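Local coordinates for protein ASCH domain (PDB 3S9X) that is of unknown function but carries an ASCH domain of the PUA clan, a fold whose members often bind RNA, so it may recognise a nucleic acid, at residues Ile95-Lys100 and Leu151-Val156; Lys28-Ser33 and Met73-His78; Gln11-Gln16 and Ile90-Ile95. One frame throughout, in Å; residues are numbered along the deposited sequence.

Contact 1: residues Ile95-Lys100 and Leu151-Val156; sequences ITSVSK and LEHFKV
This is an antiparallel strand pairing with a classic beta bulge, made between neighbouring strands 89-102 and 148-158 of the mixed sheet of the ASCH domain. The short segments run at 166° to each other. At the bulge Thr96 and Ser97 both face His153, and the register slips by one residue between the Ile95-Phe154 and Ser97-His153 pairs. His153 O takes a nearly straight bond from Thr96 N at 2.8 Å and only a weak one from Ser97 N at 3.5 Å. Beside the bulge, Thr96 CG2 lies across the aliphatic part of Lys155, 3.8 Å from its CG. Beyond it the ladder is regular: His153 N donates to Ser97 O, and Ser99 and Leu151 form a hydrogen-bonded pair with bonds in both directions.

The two faces of the ladder differ. On one, Val98 and Glu152 touch Pro74, and Ile95 touches His78. On the other lie Ser97, His153, Ser99 and Leu151. Here Ser97 OG sits between its own backbone N and carbonyl carbon (chi1 70°), which carries it to 3.3 Å from His153 CB, while Phe110 meets the imidazole from outside the pair. One water ties the face of Ser97, His153 and Leu151 together: it donates to Leu151 O, bonds Ser97 OG, and lies in the imidazole plane 2.8 Å from His153 ND1.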
loop_
_atom_site.group_PDB
_atom_site.type_symbol
_atom_site.label_atom_id
_atom_site.label_comp_id
_atom_site.label_asym_id
_atom_site.label_seq_id
_atom_site.Cartn_x
_atom_site.Cartn_y
_atom_site.Cartn_z
ATOM N N ILE A 95 -3.927 6.923 -3.893
ATOM C CA ILE A 95 -4.824 5.826 -4.205
ATOM C C ILE A 95 -5.784 6.219 -5.336
ATOM O O ILE A 95 -6.453 7.239 -5.222
ATOM C CB ILE A 95 -5.582 5.365 -2.954
ATOM C CG1 ILE A 95 -4.579 4.799 -1.928
ATOM C CG2 ILE A 95 -6.714 4.333 -3.359
ATOM C CD1 ILE A 95 -5.149 4.136 -0.652
ATOM N N THR A 96 -5.908 5.351 -6.348
ATOM C CA THR A 96 -6.735 5.619 -7.503
ATOM C C THR A 96 -7.962 4.687 -7.613
ATOM O O THR A 96 -8.948 5.090 -8.197
ATOM C CB THR A 96 -5.922 5.563 -8.832
ATOM O OG1 THR A 96 -5.378 4.273 -8.878
ATOM C CG2 THR A 96 -4.804 6.652 -8.859
ATOM N N SER A 97 -7.953 3.537 -6.944
ATOM C CA SER A 97 -9.091 2.636 -6.921
ATOM C C SER A 97 -8.990 1.657 -5.801
ATOM O O SER A 97 -7.888 1.333 -5.352
ATOM C CB SER A 97 -9.251 1.879 -8.236
ATOM O OG SER A 97 -8.263 0.936 -8.455
ATOM N N VAL A 98 -10.128 1.181 -5.339
ATOM C CA VAL A 98 -10.262 0.191 -4.246
ATOM C C VAL A 98 -11.363 -0.796 -4.637
ATOM O O VAL A 98 -12.421 -0.403 -5.147
ATOM C CB VAL A 98 -10.583 0.862 -2.923
ATOM C CG1 VAL A 98 -10.747 -0.169 -1.803
ATOM C CG2 VAL A 98 -9.538 1.845 -2.532
ATOM N N SER A 99 -11.076 -2.084 -4.518
ATOM C CA SER A 99 -12.087 -3.117 -4.794
ATOM C C SER A 99 -11.737 -4.374 -4.017
ATOM O O SER A 99 -10.776 -4.362 -3.247
ATOM C CB SER A 99 -12.125 -3.423 -6.299
ATOM O OG SER A 99 -10.989 -4.162 -6.697
ATOM N N LYS A 100 -12.588 -5.394 -4.166
ATOM C CA LYS A 100 -12.360 -6.669 -3.458
ATOM C C LYS A 100 -12.325 -7.872 -4.393
ATOM O O LYS A 100 -13.024 -7.862 -5.413
ATOM C CB LYS A 100 -13.428 -6.937 -2.394
ATOM C CG LYS A 100 -13.570 -5.836 -1.380
ATOM C CD LYS A 100 -14.612 -6.113 -0.353
ATOM C CE LYS A 100 -14.807 -4.996 0.605
ATOM N NZ LYS A 100 -15.544 -3.825 0.005
ATOM N N LEU A 151 -8.139 -4.812 -2.709
ATOM C CA LEU A 151 -7.153 -4.450 -3.763
ATOM C C LEU A 151 -7.104 -2.946 -3.837
ATOM O O LEU A 151 -8.159 -2.277 -3.954
ATOM C CB LEU A 151 -7.618 -4.971 -5.094
ATOM C CG LEU A 151 -7.955 -6.500 -5.157
ATOM C CD1 LEU A 151 -8.219 -6.868 -6.628
ATOM C CD2 LEU A 151 -6.907 -7.439 -4.557
ATOM N N GLU A 152 -5.886 -2.383 -3.820
ATOM C CA GLU A 152 -5.676 -0.944 -4.004
ATOM C C GLU A 152 -4.772 -0.705 -5.211
ATOM O O GLU A 152 -3.778 -1.439 -5.400
ATOM C CB GLU A 152 -4.996 -0.332 -2.786
ATOM C CG GLU A 152 -5.800 -0.431 -1.553
ATOM C CD GLU A 152 -4.988 -0.068 -0.269
ATOM O OE1 GLU A 152 -4.372 0.992 -0.301
ATOM O OE2 GLU A 152 -5.117 -0.830 0.704
ATOM N N HIS A 153 -5.157 0.218 -6.077
ATOM C CA HIS A 153 -4.281 0.703 -7.119
ATOM C C HIS A 153 -3.864 2.129 -6.768
ATOM O O HIS A 153 -4.639 2.871 -6.121
ATOM C CB HIS A 153 -4.938 0.657 -8.469
ATOM C CG HIS A 153 -5.115 -0.718 -9.024
ATOM N ND1 HIS A 153 -6.066 -1.595 -8.596
ATOM C CD2 HIS A 153 -4.454 -1.332 -10.016
ATOM C CE1 HIS A 153 -5.980 -2.706 -9.321
ATOM N NE2 HIS A 153 -4.979 -2.596 -10.146
ATOM N N PHE A 154 -2.695 2.553 -7.208
ATOM C CA PHE A 154 -2.176 3.847 -6.840
ATOM C C PHE A 154 -1.157 4.342 -7.914
ATOM O O PHE A 154 -0.705 3.559 -8.744
ATOM C CB PHE A 154 -1.589 3.851 -5.415
ATOM C CG PHE A 154 -0.576 2.771 -5.194
ATOM C CD1 PHE A 154 0.682 2.799 -5.746
ATOM C CD2 PHE A 154 -0.922 1.651 -4.424
ATOM C CE1 PHE A 154 1.606 1.761 -5.459
ATOM C CE2 PHE A 154 -0.032 0.634 -4.185
ATOM C CZ PHE A 154 1.255 0.718 -4.689
ATOM N N LYS A 155 -0.826 5.621 -7.773
ATOM C CA LYS A 155 0.103 6.273 -8.669
ATOM C C LYS A 155 1.045 7.138 -7.875
ATOM O O LYS A 155 0.642 7.723 -6.875
ATOM C CB LYS A 155 -0.614 7.087 -9.716
ATOM C CG LYS A 155 -1.344 8.283 -9.195
ATOM C CD LYS A 155 -2.138 9.099 -10.208
ATOM C CE LYS A 155 -2.887 10.263 -9.608
ATOM N NZ LYS A 155 -3.707 10.994 -10.636
ATOM N N VAL A 156 2.289 7.286 -8.335
ATOM C CA VAL A 156 3.237 8.208 -7.764
ATOM C C VAL A 156 2.815 9.641 -8.130
ATOM O O VAL A 156 2.622 9.893 -9.310
ATOM C CB VAL A 156 4.680 7.901 -8.175
ATOM C CG1 VAL A 156 5.602 8.979 -7.699
ATOM C CG2 VAL A 156 5.103 6.542 -7.580
HETATM O O HOH W 1 -8.340 -1.548 -6.920
#

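Contact 2: residues Lys28-Ser33 and Met73-His78; sequences KYTSFS and MPQVGH
Ser31 and Ser33 hold the imidazole of His78 between them by hydrogen bonds to its two nitrogens. Ser31 OG lies 2.7 Å from His78 ND1, in the plane of the ring, and Ser33 OG lies 2.8 Å from His78 NE2, near that plane; either partner could be the donor in each bond. A chi1 of 180° places the histidine CG opposite the main-chain nitrogen and swings the ring alongside the backbone of residues 31-33, with His78 CE1 3.4 Å from Phe32 C. Gripped at both nitrogens, the ring is fixed in rotation.

Water carries the next set of links. One molecule joins the side chains of Thr30 and Gln75, lying 2.7 Å from Thr30 OG1 and donating to Gln75 OE1. Near Gly77 O two further water positions stand too close together to be filled at once, so the bridges they suggest, from Gly77 O to Thr30 N or to Ser31 O, are best read as alternatives and remain doubtful.

A carbonyl also meets a ring edge. Gly77 O approaches the Tyr29 ring in its plane, 3.4 Å from Tyr29 CD1, while the phenol oxygen is engaged elsewhere, with Glu94 and Tyr17.

The backbone of 75-78 is a type II beta turn, closed by His78 N to Gln75 O, with Gly77 at the positive phi (90°) usual for the third position of such a turn. It leads directly into strand 79-83, which runs parallel to strand 32-35 at this edge of the sheet.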
loop_
_atom_site.group_PDB
_atom_site.type_symbol
_atom_site.label_atom_id
_atom_site.label_comp_id
_atom_site.label_asym_id
_atom_site.label_seq_id
_atom_site.Cartn_x
_atom_site.Cartn_y
_atom_site.Cartn_z
ATOM N N LYS A 28 -7.867 19.623 -1.627
ATOM C CA LYS A 28 -8.811 18.529 -1.786
ATOM C C LYS A 28 -8.423 17.292 -0.950
ATOM O O LYS A 28 -9.263 16.429 -0.698
ATOM C CB LYS A 28 -8.812 18.074 -3.231
ATOM C CG LYS A 28 -7.494 17.282 -3.713
ATOM C CD LYS A 28 -7.263 17.189 -5.194
ATOM C CE LYS A 28 -5.922 16.689 -5.566
ATOM N NZ LYS A 28 -5.804 15.948 -6.876
ATOM N N TYR A 29 -7.141 17.160 -0.620
ATOM C CA TYR A 29 -6.701 16.014 0.126
ATOM C C TYR A 29 -7.100 16.056 1.571
ATOM O O TYR A 29 -6.922 17.091 2.247
ATOM C CB TYR A 29 -5.190 15.885 0.047
ATOM C CG TYR A 29 -4.672 15.631 -1.362
ATOM C CD1 TYR A 29 -4.901 14.436 -2.013
ATOM C CD2 TYR A 29 -3.908 16.546 -2.005
ATOM C CE1 TYR A 29 -4.345 14.141 -3.209
ATOM C CE2 TYR A 29 -3.305 16.281 -3.233
ATOM C CZ TYR A 29 -3.545 15.035 -3.843
ATOM O OH TYR A 29 -2.932 14.768 -5.076
ATOM N N THR A 30 -7.646 14.954 2.055
ATOM C CA THR A 30 -8.132 14.794 3.436
ATOM C C THR A 30 -7.707 13.585 4.226
ATOM O O THR A 30 -8.039 13.446 5.384
ATOM C CB THR A 30 -9.724 14.806 3.414
ATOM O OG1 THR A 30 -10.145 13.672 2.637
ATOM C CG2 THR A 30 -10.240 16.075 2.741
ATOM N N SER A 31 -6.941 12.706 3.551
ATOM C CA SER A 31 -6.534 11.375 4.085
ATOM C C SER A 31 -5.085 11.110 3.748
ATOM O O SER A 31 -4.687 11.171 2.617
ATOM C CB SER A 31 -7.473 10.293 3.577
ATOM O OG SER A 31 -7.176 9.031 4.080
ATOM N N PHE A 32 -4.311 10.899 4.800
ATOM C CA PHE A 32 -2.845 10.871 4.706
ATOM C C PHE A 32 -2.269 9.802 5.620
ATOM O O PHE A 32 -2.777 9.540 6.700
ATOM C CB PHE A 32 -2.224 12.242 5.175
ATOM C CG PHE A 32 -2.802 13.425 4.537
ATOM C CD1 PHE A 32 -2.236 13.944 3.369
ATOM C CD2 PHE A 32 -3.951 14.035 5.029
ATOM C CE1 PHE A 32 -2.731 15.079 2.809
ATOM C CE2 PHE A 32 -4.481 15.114 4.447
ATOM C CZ PHE A 32 -3.859 15.704 3.338
ATOM N N SER A 33 -1.165 9.197 5.176
ATOM C CA SER A 33 -0.388 8.306 6.044
ATOM C C SER A 33 1.101 8.296 5.589
ATOM O O SER A 33 1.431 8.865 4.532
ATOM C CB SER A 33 -0.925 6.906 5.922
ATOM O OG SER A 33 -0.708 6.321 4.662
HETATM N N MSE A 73 -11.292 1.356 5.925
HETATM C CA MSE A 73 -10.985 1.011 4.534
HETATM C C MSE A 73 -10.114 2.061 3.849
HETATM O O MSE A 73 -10.255 3.264 4.089
HETATM C CB MSE A 73 -12.256 0.847 3.708
HETATM C CG MSE A 73 -12.932 -0.502 3.997
HETATM SE SE MSE A 73 -12.210 -1.929 3.092
HETATM C CE MSE A 73 -12.774 -1.456 1.314
ATOM N N PRO A 74 -9.233 1.609 2.968
ATOM C CA PRO A 74 -8.526 2.556 2.107
ATOM C C PRO A 74 -9.500 3.333 1.227
ATOM O O PRO A 74 -10.527 2.779 0.838
ATOM C CB PRO A 74 -7.605 1.678 1.305
ATOM C CG PRO A 74 -8.266 0.469 1.174
ATOM C CD PRO A 74 -8.947 0.230 2.581
ATOM N N GLN A 75 -9.167 4.584 0.947
ATOM C CA GLN A 75 -10.007 5.484 0.184
ATOM C C GLN A 75 -9.278 6.007 -1.037
ATOM O O GLN A 75 -8.112 6.406 -0.970
ATOM C CB GLN A 75 -10.303 6.801 0.983
ATOM C CG GLN A 75 -11.283 6.827 1.943
ATOM C CD GLN A 75 -11.202 8.037 2.854
ATOM O OE1 GLN A 75 -10.846 9.234 2.477
ATOM N NE2 GLN A 75 -11.585 7.785 4.087
ATOM N N VAL A 76 -9.989 6.075 -2.153
ATOM C CA VAL A 76 -9.559 6.824 -3.294
ATOM C C VAL A 76 -9.151 8.231 -2.884
ATOM O O VAL A 76 -9.869 8.866 -2.096
ATOM C CB VAL A 76 -10.589 6.782 -4.447
ATOM C CG1 VAL A 76 -10.258 7.711 -5.565
ATOM C CG2 VAL A 76 -10.761 5.321 -4.958
ATOM N N GLY A 77 -8.006 8.694 -3.388
ATOM C CA GLY A 77 -7.520 10.031 -3.104
ATOM C C GLY A 77 -6.617 10.131 -1.868
ATOM O O GLY A 77 -5.972 11.186 -1.607
ATOM N N HIS A 78 -6.517 9.060 -1.065
ATOM C CA HIS A 78 -5.548 9.000 0.003
ATOM C C HIS A 78 -4.111 9.224 -0.516
ATOM O O HIS A 78 -3.746 8.622 -1.521
ATOM C CB HIS A 78 -5.653 7.611 0.673
ATOM C CG HIS A 78 -4.700 7.429 1.804
ATOM N ND1 HIS A 78 -4.983 7.819 3.102
ATOM C CD2 HIS A 78 -3.501 6.798 1.871
ATOM C CE1 HIS A 78 -3.974 7.482 3.885
ATOM N NE2 HIS A 78 -3.065 6.844 3.169
HETATM O O HOH W 2 -11.030 11.592 4.096
HETATM O O HOH W 3 -7.912 12.520 0.427
HETATM O O HOH W 4 -5.708 12.595 0.521
#

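Contact 3: residues Gln11-Gln16 and Ile90-Ile95; sequences QLFLEQ and ICIIEI
A chi1 of -163° turns the Phe13 ring off the helix toward strand 89-102, with CG opposite the main-chain nitrogen, and Ile92 answers with CG1 anti to its carbonyl carbon (chi1 -53°) and CD1 fully extended beyond it. The ring and the ethyl arm of the isoleucine run alongside one another, pointing opposite ways. Phe13 CD2 is 3.7 Å from Ile92 CG1, and the terminal methyl CD1 of Ile92 carries on to the helix backbone, where it reaches Leu14 CA at 3.8 Å.

Further along the ring, the contact turns from side chain to main chain. Phe13 CE2 meets Cys91 CA at 3.9 Å, with that carbon at the ring edge and in its plane, and Phe13 CZ comes as near to Ile90 O. Cys91 and Ile90 thus present their backbone to the ring, while their side chains point away from helix 8-19 and pack against helix 41-52. The arrangement is a helix laid on a mixed beta sheet: helix 8-19, near the N-terminus, packs over strand 89-102, and the axes of the two short segments approach to 9.4 Å, crossing at -60°. A classic beta bulge lies at this place in the strand, Ile90 and Cys91 both facing Val82 of the adjacent strand 79-83.

Phe13 has a further neighbour in Tyr158 of strand 148-158, the two rings meeting edge to face. Leu14, next in the helix, has Val81 and Phe3 among its other neighbours. Its side chain stands roughly perpendicular to that of Ile92, and the methyls Leu14 CD1 and Ile92 CD1 are 4.2 Å apart.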
loop_
_atom_site.group_PDB
_atom_site.type_symbol
_atom_site.label_atom_id
_atom_site.label_comp_id
_atom_site.label_asym_id
_atom_site.label_seq_id
_atom_site.Cartn_x
_atom_site.Cartn_y
_atom_site.Cartn_z
ATOM N N GLN A 11 6.400 14.144 7.246
ATOM C CA GLN A 11 5.606 15.382 7.240
ATOM C C GLN A 11 6.227 16.443 6.354
ATOM O O GLN A 11 5.531 17.085 5.544
ATOM C CB GLN A 11 5.444 15.895 8.688
ATOM C CG GLN A 11 4.549 17.068 8.774
ATOM C CD GLN A 11 4.003 17.344 10.162
ATOM O OE1 GLN A 11 3.404 18.389 10.328
ATOM N NE2 GLN A 11 4.178 16.407 11.132
ATOM N N LEU A 12 7.537 16.665 6.481
ATOM C CA LEU A 12 8.220 17.622 5.655
ATOM C C LEU A 12 8.089 17.303 4.192
ATOM O O LEU A 12 7.918 18.188 3.332
ATOM C CB LEU A 12 9.680 17.843 6.097
ATOM C CG LEU A 12 9.922 18.497 7.433
ATOM C CD1 LEU A 12 11.371 18.309 7.837
ATOM C CD2 LEU A 12 9.567 19.906 7.317
ATOM N N PHE A 13 8.266 16.037 3.841
ATOM C CA PHE A 13 8.218 15.593 2.445
ATOM C C PHE A 13 6.837 15.821 1.885
ATOM O O PHE A 13 6.668 16.293 0.743
ATOM C CB PHE A 13 8.619 14.117 2.374
ATOM C CG PHE A 13 9.004 13.576 1.012
ATOM C CD1 PHE A 13 10.199 13.977 0.434
ATOM C CD2 PHE A 13 8.268 12.611 0.415
ATOM C CE1 PHE A 13 10.626 13.372 -0.733
ATOM C CE2 PHE A 13 8.720 11.993 -0.738
ATOM C CZ PHE A 13 9.878 12.386 -1.326
ATOM N N LEU A 14 5.815 15.433 2.655
ATOM C CA LEU A 14 4.433 15.642 2.249
ATOM C C LEU A 14 4.117 17.130 2.051
ATOM O O LEU A 14 3.467 17.494 1.082
ATOM C CB LEU A 14 3.521 15.072 3.295
ATOM C CG LEU A 14 1.991 15.142 3.082
ATOM C CD1 LEU A 14 1.493 14.657 1.689
ATOM C CD2 LEU A 14 1.242 14.408 4.228
ATOM N N GLU A 15 4.650 17.966 2.955
ATOM C CA GLU A 15 4.445 19.417 2.794
ATOM C C GLU A 15 5.099 19.918 1.537
ATOM O O GLU A 15 4.576 20.833 0.887
ATOM C CB GLU A 15 4.887 20.211 4.005
ATOM C CG GLU A 15 4.054 20.007 5.186
ATOM C CD GLU A 15 2.661 20.751 5.185
ATOM O OE1 GLU A 15 2.145 20.955 6.345
ATOM O OE2 GLU A 15 2.062 21.085 4.069
ATOM N N GLN A 16 6.247 19.328 1.126
ATOM C CA GLN A 16 6.854 19.710 -0.137
ATOM C C GLN A 16 5.921 19.403 -1.280
ATOM O O GLN A 16 5.761 20.230 -2.208
ATOM C CB GLN A 16 8.231 19.065 -0.340
ATOM C CG GLN A 16 9.293 19.578 0.570
ATOM C CD GLN A 16 10.634 19.035 0.366
ATOM O OE1 GLN A 16 11.658 19.787 0.207
ATOM N NE2 GLN A 16 10.709 17.764 0.418
ATOM N N ILE A 90 10.655 8.040 0.310
ATOM C CA ILE A 90 11.160 7.717 -1.037
ATOM C C ILE A 90 10.211 8.361 -2.096
ATOM O O ILE A 90 10.667 8.955 -3.065
ATOM C CB ILE A 90 11.192 6.206 -1.220
ATOM C CG1 ILE A 90 12.182 5.530 -0.200
ATOM C CG2 ILE A 90 11.515 5.862 -2.702
ATOM C CD1 ILE A 90 13.568 6.088 -0.213
ATOM N N CYS A 91 8.904 8.251 -1.913
ATOM C CA CYS A 91 7.951 8.833 -2.855
ATOM C C CYS A 91 6.602 8.992 -2.124
ATOM O O CYS A 91 6.446 8.585 -1.011
ATOM C CB CYS A 91 7.859 8.034 -4.136
ATOM S SG CYS A 91 7.198 6.385 -3.944
ATOM N N ILE A 92 5.670 9.639 -2.827
ATOM C CA ILE A 92 4.325 9.778 -2.327
ATOM C C ILE A 92 3.383 9.147 -3.386
ATOM O O ILE A 92 3.509 9.490 -4.572
ATOM C CB ILE A 92 3.900 11.246 -2.028
ATOM C CG1 ILE A 92 4.927 11.887 -1.113
ATOM C CG2 ILE A 92 2.488 11.315 -1.433
ATOM C CD1 ILE A 92 4.664 13.333 -0.717
ATOM N N ILE A 93 2.439 8.339 -2.921
ATOM C CA ILE A 93 1.458 7.728 -3.758
ATOM C C ILE A 93 0.070 8.216 -3.447
ATOM O O ILE A 93 -0.192 8.612 -2.296
ATOM C CB ILE A 93 1.527 6.217 -3.750
ATOM C CG1 ILE A 93 1.246 5.630 -2.361
ATOM C CG2 ILE A 93 2.828 5.678 -4.347
ATOM C CD1 ILE A 93 1.161 4.134 -2.219
ATOM N N GLU A 94 -0.819 8.202 -4.461
ATOM C CA GLU A 94 -2.227 8.598 -4.318
ATOM C C GLU A 94 -3.030 7.367 -4.761
ATOM O O GLU A 94 -2.822 6.799 -5.852
ATOM C CB GLU A 94 -2.591 9.774 -5.254
ATOM C CG GLU A 94 -4.024 10.222 -5.066
ATOM C CD GLU A 94 -4.337 11.458 -5.829
ATOM O OE1 GLU A 94 -3.476 12.340 -6.010
ATOM O OE2 GLU A 94 -5.551 11.613 -6.145
ATOM N N ILE A 95 -3.927 6.923 -3.893
ATOM C CA ILE A 95 -4.824 5.826 -4.205
ATOM C C ILE A 95 -5.784 6.219 -5.336
ATOM O O ILE A 95 -6.453 7.239 -5.222
ATOM C CB ILE A 95 -5.582 5.365 -2.954
ATOM C CG1 ILE A 95 -4.579 4.799 -1.928
ATOM C CG2 ILE A 95 -6.714 4.333 -3.359
ATOM C CD1 ILE A 95 -5.149 4.136 -0.652
#

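In the fold
Contacts 1 and 3 share strand 89-102: its Ile90-Ile92 part receives helix 8-19 in contact 3, and from Ile95 onward it pairs with strand 148-158 in contact 1. Contact 3 is buried and largely apolar, whereas contacts 1 and 2 are surface contacts with several exposed residues. Contact 1 is a main-chain ladder with one bridging water; contact 2 depends on the side-chain bonds of two serines to a histidine. Contact 2 joins the same strand from its other edge, since Ile95 bonds through its backbone to Gly77 and His78. Tyr29 OH reaches Glu94 OE1, and Phe32 packs on Leu14, so contact 2 also adjoins the packing of helix 8-19 on the sheet.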